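Importin-95 (Chaetomium thermophilum, PDB 4XRI) probably serves as a nuclear transport receptor of the importin-beta family, carrying protein cargo into the nucleus and binding a small GTPase. Local coordinates at residues A158-I163 and T187-G192; P422-M427 and N456-P461; V555-L560 and M609-Q614; G772-A777 and N785-Y790. The protein carries 2 engineered substitutions. One frame throughout, in Å; residues are numbered along the deposited sequence.

The four contacts come in series along an all-helical HEAT-repeat chain, each closing before the next opens. Contact 1 joins helices 153-168 and 182-193 in the N-terminal part. Contact 2 joins helices 409-425 and 455-472, with its centre about 60 Å from that of contact 1. Contact 3 joins helices 546-567 and 605-616. The centres of contacts 2 and 3 are about 38 Å apart. Contact 4, where helix 754-780 meets 785-790, has its centre about 43 Å from that of contact 3. Contacts 3 and 4 each lie across the chain's centre from contact 1. No two of the four touch. Each is a local van der Waals contact between parts near in sequence, consistent with a long, flexible solenoid.

Contact 1: residues A158-I163 and T187-G192; sequences ASLTAI and TAVVQG
L160 meets V189 across two neighbouring helices, and its side chain can be followed outward. CB and CG lie too far back to touch 187-192. With chi1 at -76°, CG is anti to the carbonyl carbon, and the chain runs toward the second helix although the CA-CB bond itself does not point there. At CG it forks. CD1 goes toward the G192 end of the segment but stays short of close contact. CD2 does the touching: it lies 4.0 Å from V189 CG1 and also 4.0 Å from V189 CA. It thus rests in the angle between the valine methyl and the backbone, with A188 O at 4.2 Å from the same L160 CD2. The two side chains meet at a slant. The protein is a HEAT-repeat solenoid, and here helices 153-168 and 182-193 pack in it, their short segment axes 10.9 Å apart and 132° between their directions. V189 CG1 serves a second residue, since I163 CG2 approaches it at 4.3 Å from one turn further along. The seam is buried. V202 and A206 of helix 200-212 cover L160 as well, and L144 of helix 140-150 touches I163.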
loop_
_atom_site.group_PDB
_atom_site.type_symbol
_atom_site.label_atom_id
_atom_site.label_comp_id
_atom_site.label_asym_id
_atom_site.label_seq_id
_atom_site.Cartn_x
_atom_site.Cartn_y
_atom_site.Cartn_z
ATOM N N ALA A 158 -12.712 -18.758 28.690
ATOM C CA ALA A 158 -11.521 -19.253 28.009
ATOM C C ALA A 158 -11.857 -20.241 26.899
ATOM O O ALA A 158 -11.183 -20.282 25.871
ATOM C CB ALA A 158 -10.573 -19.894 29.017
ATOM N N SER A 159 -12.897 -21.039 27.110
ATOM C CA SER A 159 -13.306 -22.025 26.116
ATOM C C SER A 159 -13.975 -21.344 24.931
ATOM O O SER A 159 -13.796 -21.757 23.786
ATOM C CB SER A 159 -14.243 -23.062 26.731
ATOM O OG SER A 159 -13.600 -23.734 27.797
ATOM N N LEU A 160 -14.748 -20.302 25.215
ATOM C CA LEU A 160 -15.320 -19.472 24.163
ATOM C C LEU A 160 -14.204 -18.834 23.350
ATOM O O LEU A 160 -14.258 -18.785 22.122
ATOM C CB LEU A 160 -16.231 -18.396 24.757
ATOM C CG LEU A 160 -17.600 -18.876 25.234
ATOM C CD1 LEU A 160 -18.267 -17.814 26.090
ATOM C CD2 LEU A 160 -18.471 -19.232 24.039
ATOM N N THR A 161 -13.185 -18.360 24.058
ATOM C CA THR A 161 -12.023 -17.737 23.440
ATOM C C THR A 161 -11.262 -18.727 22.558
ATOM O O THR A 161 -10.805 -18.382 21.466
ATOM C CB THR A 161 -11.077 -17.165 24.514
ATOM O OG1 THR A 161 -11.756 -16.143 25.256
ATOM C CG2 THR A 161 -9.840 -16.570 23.880
ATOM N N ALA A 162 -11.141 -19.963 23.037
ATOM C CA ALA A 162 -10.456 -21.014 22.291
ATOM C C ALA A 162 -11.236 -21.386 21.036
ATOM O O ALA A 162 -10.657 -21.580 19.966
ATOM C CB ALA A 162 -10.244 -22.240 23.171
ATOM N N ILE A 163 -12.554 -21.482 21.180
ATOM C CA ILE A 163 -13.445 -21.750 20.058
ATOM C C ILE A 163 -13.295 -20.684 18.974
ATOM O O ILE A 163 -13.218 -20.994 17.783
ATOM C CB ILE A 163 -14.915 -21.822 20.521
ATOM C CG1 ILE A 163 -15.171 -23.130 21.277
ATOM C CG2 ILE A 163 -15.860 -21.703 19.337
ATOM C CD1 ILE A 163 -16.533 -23.191 21.940
ATOM N N THR A 187 -24.517 -22.272 18.472
ATOM C CA THR A 187 -25.467 -22.244 19.577
ATOM C C THR A 187 -24.768 -21.840 20.872
ATOM O O THR A 187 -25.292 -21.043 21.650
ATOM C CB THR A 187 -26.154 -23.611 19.767
ATOM O OG1 THR A 187 -26.971 -23.900 18.625
ATOM C CG2 THR A 187 -27.028 -23.606 21.009
ATOM N N ALA A 188 -23.572 -22.381 21.081
ATOM C CA ALA A 188 -22.813 -22.125 22.301
ATOM C C ALA A 188 -22.406 -20.657 22.424
ATOM O O ALA A 188 -22.525 -20.065 23.498
ATOM C CB ALA A 188 -21.579 -23.016 22.354
ATOM N N VAL A 189 -21.931 -20.068 21.329
ATOM C CA VAL A 189 -21.441 -18.694 21.376
ATOM C C VAL A 189 -22.591 -17.685 21.433
ATOM O O VAL A 189 -22.485 -16.658 22.104
ATOM C CB VAL A 189 -20.522 -18.370 20.169
ATOM C CG1 VAL A 189 -19.379 -19.376 20.099
ATOM C CG2 VAL A 189 -21.292 -18.347 18.863
ATOM N N VAL A 190 -23.692 -17.985 20.750
ATOM C CA VAL A 190 -24.835 -17.079 20.729
ATOM C C VAL A 190 -25.541 -17.097 22.078
ATOM O O VAL A 190 -25.888 -16.045 22.624
ATOM C CB VAL A 190 -25.843 -17.443 19.620
ATOM C CG1 VAL A 190 -27.166 -16.715 19.835
ATOM C CG2 VAL A 190 -25.268 -17.111 18.255
ATOM N N GLN A 191 -25.747 -18.295 22.615
ATOM C CA GLN A 191 -26.385 -18.432 23.920
ATOM C C GLN A 191 -25.531 -17.812 25.015
ATOM O O GLN A 191 -26.048 -17.300 26.005
ATOM C CB GLN A 191 -26.659 -19.900 24.242
ATOM C CG GLN A 191 -27.825 -20.488 23.466
ATOM C CD GLN A 191 -28.168 -21.902 23.894
ATOM O OE1 GLN A 191 -27.430 -22.535 24.650
ATOM N NE2 GLN A 191 -29.300 -22.405 23.411
ATOM N N GLY A 192 -24.217 -17.848 24.830
ATOM C CA GLY A 192 -23.314 -17.253 25.792
ATOM C C GLY A 192 -23.371 -15.739 25.752
ATOM O O GLY A 192 -23.072 -15.074 26.739
#

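Contact 2: residues P422-M427 and N456-P461; sequences PLIAMM and NTHLEP
I424 carries this contact, reaching from 422-427 to H458 and P461. P422 stands at a kink of helix 409-425, where its N makes no bond to the preceding turn. L423 is buried within the HEAT-like repeat region, against V397 and F400 of helix 390-402 and L442 and I445 of helix 432-449. I424 faces the second segment. Its CG1 lies anti to the carbonyl carbon (chi1 -69°), and chi2 of 177° extends the chain, sending CD1 out in front. That methyl, I424 CD1, comes within 4.1 Å of H458 O and within 4.4 Å of H458 ND1, reaching the imidazole obliquely. It also approaches P461 CB at 4.5 Å. The other branch, CG2, lies 4.4 Å from P461 O. The I424 methyl borders both the imidazole and the proline ring, each at long range. T457 CG2 covers one face of that imidazole, 3.9 Å above the plane and over its centre. The backbone of 456-461 is irregular, with a wide pi-type turn at 456-459 and a kink at P461. Further on, the 3-10 turn at 426-427 includes a bond from M427 N to I424 O. M427 then continues the seam between the helices, touching S465 and L466 of helix 455-472. The contact is small and partly exposed. It rests on dispersion between one isoleucine and a mixed surface of imidazole, proline ring and backbone carbonyls, so its chemistry sets proximity and not direction.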
loop_
_atom_site.group_PDB
_atom_site.type_symbol
_atom_site.label_atom_id
_atom_site.label_comp_id
_atom_site.label_asym_id
_atom_site.label_seq_id
_atom_site.Cartn_x
_atom_site.Cartn_y
_atom_site.Cartn_z
ATOM N N PRO A 422 -13.384 33.880 2.751
ATOM C CA PRO A 422 -13.469 33.659 4.201
ATOM C C PRO A 422 -12.485 32.608 4.702
ATOM O O PRO A 422 -11.922 32.767 5.784
ATOM C CB PRO A 422 -14.915 33.185 4.398
ATOM C CG PRO A 422 -15.656 33.755 3.250
ATOM C CD PRO A 422 -14.698 33.697 2.105
ATOM N N LEU A 423 -12.277 31.553 3.921
ATOM C CA LEU A 423 -11.364 30.489 4.322
ATOM C C LEU A 423 -9.923 30.987 4.342
ATOM O O LEU A 423 -9.141 30.605 5.207
ATOM C CB LEU A 423 -11.488 29.284 3.392
ATOM C CG LEU A 423 -10.896 27.992 3.960
ATOM C CD1 LEU A 423 -11.638 27.588 5.217
ATOM C CD2 LEU A 423 -10.935 26.874 2.940
ATOM N N ILE A 424 -9.578 31.846 3.388
ATOM C CA ILE A 424 -8.245 32.436 3.348
ATOM C C ILE A 424 -8.025 33.316 4.573
ATOM O O ILE A 424 -6.936 33.344 5.149
ATOM C CB ILE A 424 -8.028 33.259 2.066
ATOM C CG1 ILE A 424 -7.957 32.334 0.852
ATOM C CG2 ILE A 424 -6.751 34.078 2.158
ATOM C CD1 ILE A 424 -7.808 33.065 -0.461
ATOM N N ALA A 425 -9.076 34.019 4.980
ATOM C CA ALA A 425 -9.013 34.882 6.153
ATOM C C ALA A 425 -8.773 34.067 7.420
ATOM O O ALA A 425 -8.191 34.560 8.385
ATOM C CB ALA A 425 -10.289 35.695 6.279
ATOM N N MET A 426 -9.216 32.814 7.404
ATOM C CA MET A 426 -9.074 31.922 8.550
ATOM C C MET A 426 -7.611 31.587 8.836
ATOM O O MET A 426 -7.283 31.047 9.892
ATOM C CB MET A 426 -9.865 30.632 8.319
ATOM C CG MET A 426 -10.490 30.036 9.573
ATOM S SD MET A 426 -11.914 30.985 10.133
ATOM C CE MET A 426 -12.672 31.387 8.560
ATOM N N MET A 427 -6.735 31.910 7.889
ATOM C CA MET A 427 -5.305 31.670 8.046
ATOM C C MET A 427 -4.691 32.598 9.090
ATOM O O MET A 427 -3.563 32.385 9.531
ATOM C CB MET A 427 -4.584 31.838 6.705
ATOM C CG MET A 427 -4.948 30.782 5.673
ATOM S SD MET A 427 -4.155 29.192 5.996
ATOM C CE MET A 427 -2.469 29.567 5.526
ATOM N N ASN A 456 -6.860 35.545 -10.896
ATOM C CA ASN A 456 -6.829 36.992 -10.743
ATOM C C ASN A 456 -7.338 37.487 -9.394
ATOM O O ASN A 456 -6.906 38.531 -8.903
ATOM C CB ASN A 456 -7.645 37.631 -11.861
ATOM C CG ASN A 456 -7.388 36.982 -13.205
ATOM O OD1 ASN A 456 -8.315 36.519 -13.871
ATOM N ND2 ASN A 456 -6.124 36.931 -13.605
ATOM N N THR A 457 -8.244 36.728 -8.790
ATOM C CA THR A 457 -8.873 37.146 -7.544
ATOM C C THR A 457 -8.241 36.514 -6.305
ATOM O O THR A 457 -7.901 37.215 -5.350
ATOM C CB THR A 457 -10.379 36.813 -7.546
ATOM O OG1 THR A 457 -10.962 37.222 -8.790
ATOM C CG2 THR A 457 -11.082 37.525 -6.400
ATOM N N HIS A 458 -8.080 35.194 -6.323
ATOM C CA HIS A 458 -7.737 34.461 -5.105
ATOM C C HIS A 458 -6.318 33.894 -5.048
ATOM O O HIS A 458 -5.807 33.622 -3.962
ATOM C CB HIS A 458 -8.728 33.312 -4.902
ATOM C CG HIS A 458 -10.121 33.758 -4.610
ATOM N ND1 HIS A 458 -10.423 34.683 -3.624
ATOM C CD2 HIS A 458 -11.313 33.407 -5.154
ATOM C CE1 HIS A 458 -11.721 34.881 -3.585
ATOM N NE2 HIS A 458 -12.290 34.114 -4.509
ATOM N N LEU A 459 -5.688 33.717 -6.205
ATOM C CA LEU A 459 -4.403 33.019 -6.289
ATOM C C LEU A 459 -3.307 33.660 -5.440
ATOM O O LEU A 459 -2.666 32.983 -4.638
ATOM C CB LEU A 459 -3.938 32.939 -7.744
ATOM C CG LEU A 459 -2.795 31.984 -8.096
ATOM C CD1 LEU A 459 -3.034 31.379 -9.469
ATOM C CD2 LEU A 459 -1.451 32.695 -8.062
ATOM N N GLU A 460 -3.095 34.961 -5.616
ATOM C CA GLU A 460 -2.022 35.655 -4.905
ATOM C C GLU A 460 -2.218 35.659 -3.383
ATOM O O GLU A 460 -1.277 35.352 -2.651
ATOM C CB GLU A 460 -1.877 37.092 -5.419
ATOM C CG GLU A 460 -0.560 37.778 -5.042
ATOM C CD GLU A 460 -0.553 38.328 -3.624
ATOM O OE1 GLU A 460 -1.641 38.634 -3.093
ATOM O OE2 GLU A 460 0.544 38.452 -3.039
ATOM N N PRO A 461 -3.428 36.015 -2.890
ATOM C CA PRO A 461 -3.580 35.951 -1.431
ATOM C C PRO A 461 -3.427 34.536 -0.888
ATOM O O PRO A 461 -2.824 34.345 0.168
ATOM C CB PRO A 461 -5.008 36.466 -1.202
ATOM C CG PRO A 461 -5.298 37.304 -2.389
ATOM C CD PRO A 461 -4.621 36.605 -3.523
#

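Contact 3: residues V555-L560 and M609-Q614; sequences VILQRL and MQVLLQ
In the helical solenoid of importin-beta, V611 of helix 605-616 packs between L557 and L560 of helix 546-567. Both helices lie within the TPR-like range of the family, and the contact is buried. The valine brings one methyl to each leucine. Its chi1 of 64° puts CG1 between the backbone N and the carbonyl carbon, and leaves CG2 anti to the N. V611 CG1 meets L557 CD2 at 3.8 Å, the two side chains passing at a slant. V611 CG2 meets the root of L560 instead of its tip. It lies 3.9 Å from L560 C, 4.0 Å from L560 O and 4.1 Å from L560 CB. The valine thus spans one turn of the first helix, fitted between a side-chain end and the backbone one turn on. This is ordinary helix-to-helix packing of stacked repeats, made by apolar side chains and one backbone carbonyl. L560 also leans on L586 and L590 of helix 573-597, which lies between the two in sequence. L557 adds R607 and I608, so helix 605-616 is touched over more than one turn. L612, next to V611, packs on V629, A632 and I633 of helix 625-640.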
loop_
_atom_site.group_PDB
_atom_site.type_symbol
_atom_site.label_atom_id
_atom_site.label_comp_id
_atom_site.label_asym_id
_atom_site.label_seq_id
_atom_site.Cartn_x
_atom_site.Cartn_y
_atom_site.Cartn_z
ATOM N N VAL A 555 22.365 27.341 -7.506
ATOM C CA VAL A 555 22.257 27.431 -6.055
ATOM C C VAL A 555 22.162 26.036 -5.444
ATOM O O VAL A 555 22.852 25.721 -4.474
ATOM C CB VAL A 555 21.028 28.255 -5.614
ATOM C CG1 VAL A 555 20.901 28.238 -4.095
ATOM C CG2 VAL A 555 21.121 29.681 -6.135
ATOM N N ILE A 556 21.296 25.208 -6.021
ATOM C CA ILE A 556 21.116 23.831 -5.571
ATOM C C ILE A 556 22.423 23.054 -5.648
ATOM O O ILE A 556 22.772 22.308 -4.733
ATOM C CB ILE A 556 20.046 23.101 -6.409
ATOM C CG1 ILE A 556 18.678 23.759 -6.216
ATOM C CG2 ILE A 556 19.981 21.631 -6.036
ATOM C CD1 ILE A 556 18.221 23.822 -4.775
ATOM N N LEU A 557 23.137 23.238 -6.753
ATOM C CA LEU A 557 24.449 22.631 -6.944
ATOM C C LEU A 557 25.435 23.065 -5.866
ATOM O O LEU A 557 26.191 22.251 -5.338
ATOM C CB LEU A 557 25.000 22.984 -8.329
ATOM C CG LEU A 557 24.626 22.026 -9.460
ATOM C CD1 LEU A 557 25.087 22.584 -10.800
ATOM C CD2 LEU A 557 25.241 20.664 -9.201
ATOM N N GLN A 558 25.420 24.354 -5.544
ATOM C CA GLN A 558 26.290 24.904 -4.510
ATOM C C GLN A 558 26.004 24.269 -3.147
ATOM O O GLN A 558 26.926 23.917 -2.408
ATOM C CB GLN A 558 26.121 26.425 -4.438
ATOM C CG GLN A 558 27.169 27.135 -3.610
ATOM C CD GLN A 558 27.087 28.647 -3.741
ATOM O OE1 GLN A 558 26.338 29.174 -4.567
ATOM N NE2 GLN A 558 27.862 29.352 -2.926
ATOM N N ARG A 559 24.721 24.118 -2.833
ATOM C CA ARG A 559 24.293 23.492 -1.583
ATOM C C ARG A 559 24.666 22.014 -1.531
ATOM O O ARG A 559 25.062 21.504 -0.482
ATOM C CB ARG A 559 22.782 23.656 -1.391
ATOM C CG ARG A 559 22.345 25.085 -1.101
ATOM C CD ARG A 559 20.878 25.149 -0.712
ATOM N NE ARG A 559 20.451 26.524 -0.469
ATOM C CZ ARG A 559 19.245 26.875 -0.036
ATOM N NH1 ARG A 559 18.331 25.948 0.217
ATOM N NH2 ARG A 559 18.954 28.158 0.148
ATOM N N LEU A 560 24.535 21.334 -2.667
ATOM C CA LEU A 560 24.941 19.937 -2.780
ATOM C C LEU A 560 26.431 19.770 -2.508
ATOM O O LEU A 560 26.845 18.870 -1.776
ATOM C CB LEU A 560 24.593 19.390 -4.168
ATOM C CG LEU A 560 23.263 18.646 -4.300
ATOM C CD1 LEU A 560 22.990 18.297 -5.757
ATOM C CD2 LEU A 560 23.294 17.393 -3.441
ATOM N N MET A 609 27.883 16.196 -12.545
ATOM C CA MET A 609 28.457 14.860 -12.427
ATOM C C MET A 609 29.588 14.804 -11.404
ATOM O O MET A 609 29.780 13.787 -10.739
ATOM C CB MET A 609 28.958 14.369 -13.785
ATOM C CG MET A 609 27.839 14.012 -14.756
ATOM S SD MET A 609 26.657 12.839 -14.053
ATOM C CE MET A 609 27.678 11.378 -13.914
ATOM N N GLN A 610 30.338 15.894 -11.279
ATOM C CA GLN A 610 31.446 15.940 -10.327
ATOM C C GLN A 610 30.954 15.779 -8.890
ATOM O O GLN A 610 31.492 14.973 -8.134
ATOM C CB GLN A 610 32.232 17.247 -10.467
ATOM C CG GLN A 610 33.384 17.400 -9.482
ATOM C CD GLN A 610 34.621 16.626 -9.894
ATOM O OE1 GLN A 610 34.653 15.999 -10.953
ATOM N NE2 GLN A 610 35.653 16.671 -9.057
ATOM N N VAL A 611 29.924 16.534 -8.521
ATOM C CA VAL A 611 29.422 16.491 -7.152
ATOM C C VAL A 611 28.608 15.222 -6.905
ATOM O O VAL A 611 28.654 14.653 -5.817
ATOM C CB VAL A 611 28.564 17.742 -6.810
ATOM C CG1 VAL A 611 27.310 17.812 -7.664
ATOM C CG2 VAL A 611 28.202 17.756 -5.333
ATOM N N LEU A 612 27.890 14.761 -7.926
ATOM C CA LEU A 612 27.042 13.583 -7.778
ATOM C C LEU A 612 27.871 12.319 -7.593
ATOM O O LEU A 612 27.513 11.447 -6.803
ATOM C CB LEU A 612 26.109 13.424 -8.982
ATOM C CG LEU A 612 24.916 14.382 -9.049
ATOM C CD1 LEU A 612 23.985 13.993 -10.189
ATOM C CD2 LEU A 612 24.166 14.412 -7.721
ATOM N N LEU A 613 28.976 12.220 -8.324
ATOM C CA LEU A 613 29.855 11.064 -8.198
ATOM C C LEU A 613 30.626 11.106 -6.883
ATOM O O LEU A 613 30.886 10.069 -6.272
ATOM C CB LEU A 613 30.826 10.985 -9.379
ATOM C CG LEU A 613 30.197 10.599 -10.718
ATOM C CD1 LEU A 613 31.270 10.354 -11.772
ATOM C CD2 LEU A 613 29.308 9.379 -10.562
ATOM N N GLN A 614 30.990 12.311 -6.453
ATOM C CA GLN A 614 31.664 12.496 -5.172
ATOM C C GLN A 614 30.763 12.085 -4.012
ATOM O O GLN A 614 31.234 11.552 -3.007
ATOM C CB GLN A 614 32.107 13.951 -5.002
ATOM C CG GLN A 614 33.418 14.280 -5.695
ATOM C CD GLN A 614 33.795 15.742 -5.576
ATOM O OE1 GLN A 614 32.933 16.617 -5.517
ATOM N NE2 GLN A 614 35.093 16.014 -5.530
#

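Contact 4: residues G772-A777 and N785-Y790; sequences GGIIGA and NVLQPY
L787 sends its two methyls to I774 and I775 because its CG stands anti to the backbone N (chi1 172°) and chi2 of 66° spreads the fork toward helix 754-780. Chi1 of -70° puts I774 CG2 anti to its N. L787 CD1 then meets I774 CG2 at 4.1 Å. The other methyl, L787 CD2, settles against I775, 3.9 Å from I775 CG1 and 3.9 Å from I775 CA. Both pairs of side chains meet at a slant. The contact closes the turn where long helix 754-780 gives way to a short, weakly bonded helical turn at about 785-787, within the TPR-like range of this HEAT-repeat protein. The two segments are only eight residues apart. The chain has turned back, and L787 packs on the last turns of the helix that precedes it. All three residues are buried. Helix 730-743 backs I774 with V736 and L740, while helix 809-825 backs I775 with V818 and L822. L787 is further covered by Y826. Just beyond the leucine, Y790 N bonds L787 O at 2.9 Å, and the Y790 side chain reaches W771 of helix 754-780.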
loop_
_atom_site.group_PDB
_atom_site.type_symbol
_atom_site.label_atom_id
_atom_site.label_comp_id
_atom_site.label_asym_id
_atom_site.label_seq_id
_atom_site.Cartn_x
_atom_site.Cartn_y
_atom_site.Cartn_z
ATOM N N GLY A 772 10.900 -7.080 -29.112
ATOM C CA GLY A 772 10.734 -5.897 -29.938
ATOM C C GLY A 772 12.048 -5.238 -30.318
ATOM O O GLY A 772 12.268 -4.905 -31.479
ATOM N N GLY A 773 12.928 -5.056 -29.340
ATOM C CA GLY A 773 14.236 -4.478 -29.592
ATOM C C GLY A 773 15.112 -5.404 -30.414
ATOM O O GLY A 773 15.869 -4.957 -31.275
ATOM N N ILE A 774 15.002 -6.702 -30.149
ATOM C CA ILE A 774 15.789 -7.705 -30.854
ATOM C C ILE A 774 15.397 -7.801 -32.329
ATOM O O ILE A 774 16.263 -7.820 -33.209
ATOM C CB ILE A 774 15.639 -9.089 -30.192
ATOM C CG1 ILE A 774 16.348 -9.106 -28.836
ATOM C CG2 ILE A 774 16.202 -10.170 -31.092
ATOM C CD1 ILE A 774 16.071 -10.351 -28.011
ATOM N N ILE A 775 14.093 -7.851 -32.596
ATOM C CA ILE A 775 13.590 -7.907 -33.968
ATOM C C ILE A 775 14.087 -6.710 -34.773
ATOM O O ILE A 775 14.544 -6.854 -35.905
ATOM C CB ILE A 775 12.048 -7.950 -34.010
ATOM C CG1 ILE A 775 11.532 -9.244 -33.381
ATOM C CG2 ILE A 775 11.546 -7.841 -35.442
ATOM C CD1 ILE A 775 10.073 -9.181 -32.991
ATOM N N GLY A 776 14.012 -5.532 -34.166
ATOM C CA GLY A 776 14.499 -4.314 -34.786
ATOM C C GLY A 776 15.994 -4.348 -35.045
ATOM O O GLY A 776 16.463 -3.883 -36.084
ATOM N N ALA A 777 16.745 -4.898 -34.096
ATOM C CA ALA A 777 18.198 -4.988 -34.217
ATOM C C ALA A 777 18.603 -5.914 -35.360
ATOM O O ALA A 777 19.515 -5.609 -36.130
ATOM C CB ALA A 777 18.814 -5.466 -32.910
ATOM N N ASN A 785 17.538 -13.823 -40.896
ATOM C CA ASN A 785 17.765 -15.253 -41.030
ATOM C C ASN A 785 18.118 -15.900 -39.696
ATOM O O ASN A 785 17.627 -16.977 -39.367
ATOM C CB ASN A 785 18.867 -15.519 -42.058
ATOM C CG ASN A 785 20.113 -14.693 -41.807
ATOM O OD1 ASN A 785 20.444 -14.378 -40.665
ATOM N ND2 ASN A 785 20.807 -14.330 -42.879
ATOM N N VAL A 786 18.967 -15.235 -38.922
ATOM C CA VAL A 786 19.406 -15.796 -37.652
ATOM C C VAL A 786 18.322 -15.648 -36.577
ATOM O O VAL A 786 18.323 -16.351 -35.564
ATOM C CB VAL A 786 20.725 -15.145 -37.174
ATOM C CG1 VAL A 786 20.530 -13.691 -36.824
ATOM C CG2 VAL A 786 21.242 -15.860 -35.989
ATOM N N LEU A 787 17.376 -14.749 -36.817
ATOM C CA LEU A 787 16.270 -14.550 -35.885
ATOM C C LEU A 787 15.145 -15.553 -36.134
ATOM O O LEU A 787 14.447 -15.960 -35.203
ATOM C CB LEU A 787 15.733 -13.122 -35.990
ATOM C CG LEU A 787 14.449 -12.816 -35.218
ATOM C CD1 LEU A 787 14.673 -12.916 -33.714
ATOM C CD2 LEU A 787 13.905 -11.450 -35.600
ATOM N N GLN A 788 15.002 -15.965 -37.392
ATOM C CA GLN A 788 13.923 -16.854 -37.846
ATOM C C GLN A 788 13.580 -18.057 -36.942
ATOM O O GLN A 788 12.400 -18.345 -36.738
ATOM C CB GLN A 788 14.256 -17.369 -39.251
ATOM C CG GLN A 788 13.692 -18.744 -39.591
ATOM C CD GLN A 788 12.202 -18.723 -39.868
ATOM O OE1 GLN A 788 11.689 -17.803 -40.506
ATOM N NE2 GLN A 788 11.498 -19.743 -39.387
ATOM N N PRO A 789 14.592 -18.768 -36.399
ATOM C CA PRO A 789 14.232 -19.924 -35.564
ATOM C C PRO A 789 13.441 -19.606 -34.289
ATOM O O PRO A 789 12.881 -20.523 -33.689
ATOM C CB PRO A 789 15.599 -20.521 -35.195
ATOM C CG PRO A 789 16.485 -20.126 -36.305
ATOM C CD PRO A 789 16.041 -18.751 -36.682
ATOM N N TYR A 790 13.393 -18.342 -33.883
ATOM C CA TYR A 790 12.759 -17.979 -32.618
ATOM C C TYR A 790 11.372 -17.380 -32.807
ATOM O O TYR A 790 10.657 -17.136 -31.835
ATOM C CB TYR A 790 13.643 -16.996 -31.853
ATOM C CG TYR A 790 15.024 -17.534 -31.570
ATOM C CD1 TYR A 790 15.208 -18.582 -30.680
ATOM C CD2 TYR A 790 16.144 -16.999 -32.196
ATOM C CE1 TYR A 790 16.466 -19.085 -30.417
ATOM C CE2 TYR A 790 17.410 -17.494 -31.936
ATOM C CZ TYR A 790 17.563 -18.536 -31.046
ATOM O OH TYR A 790 18.819 -19.032 -30.785
#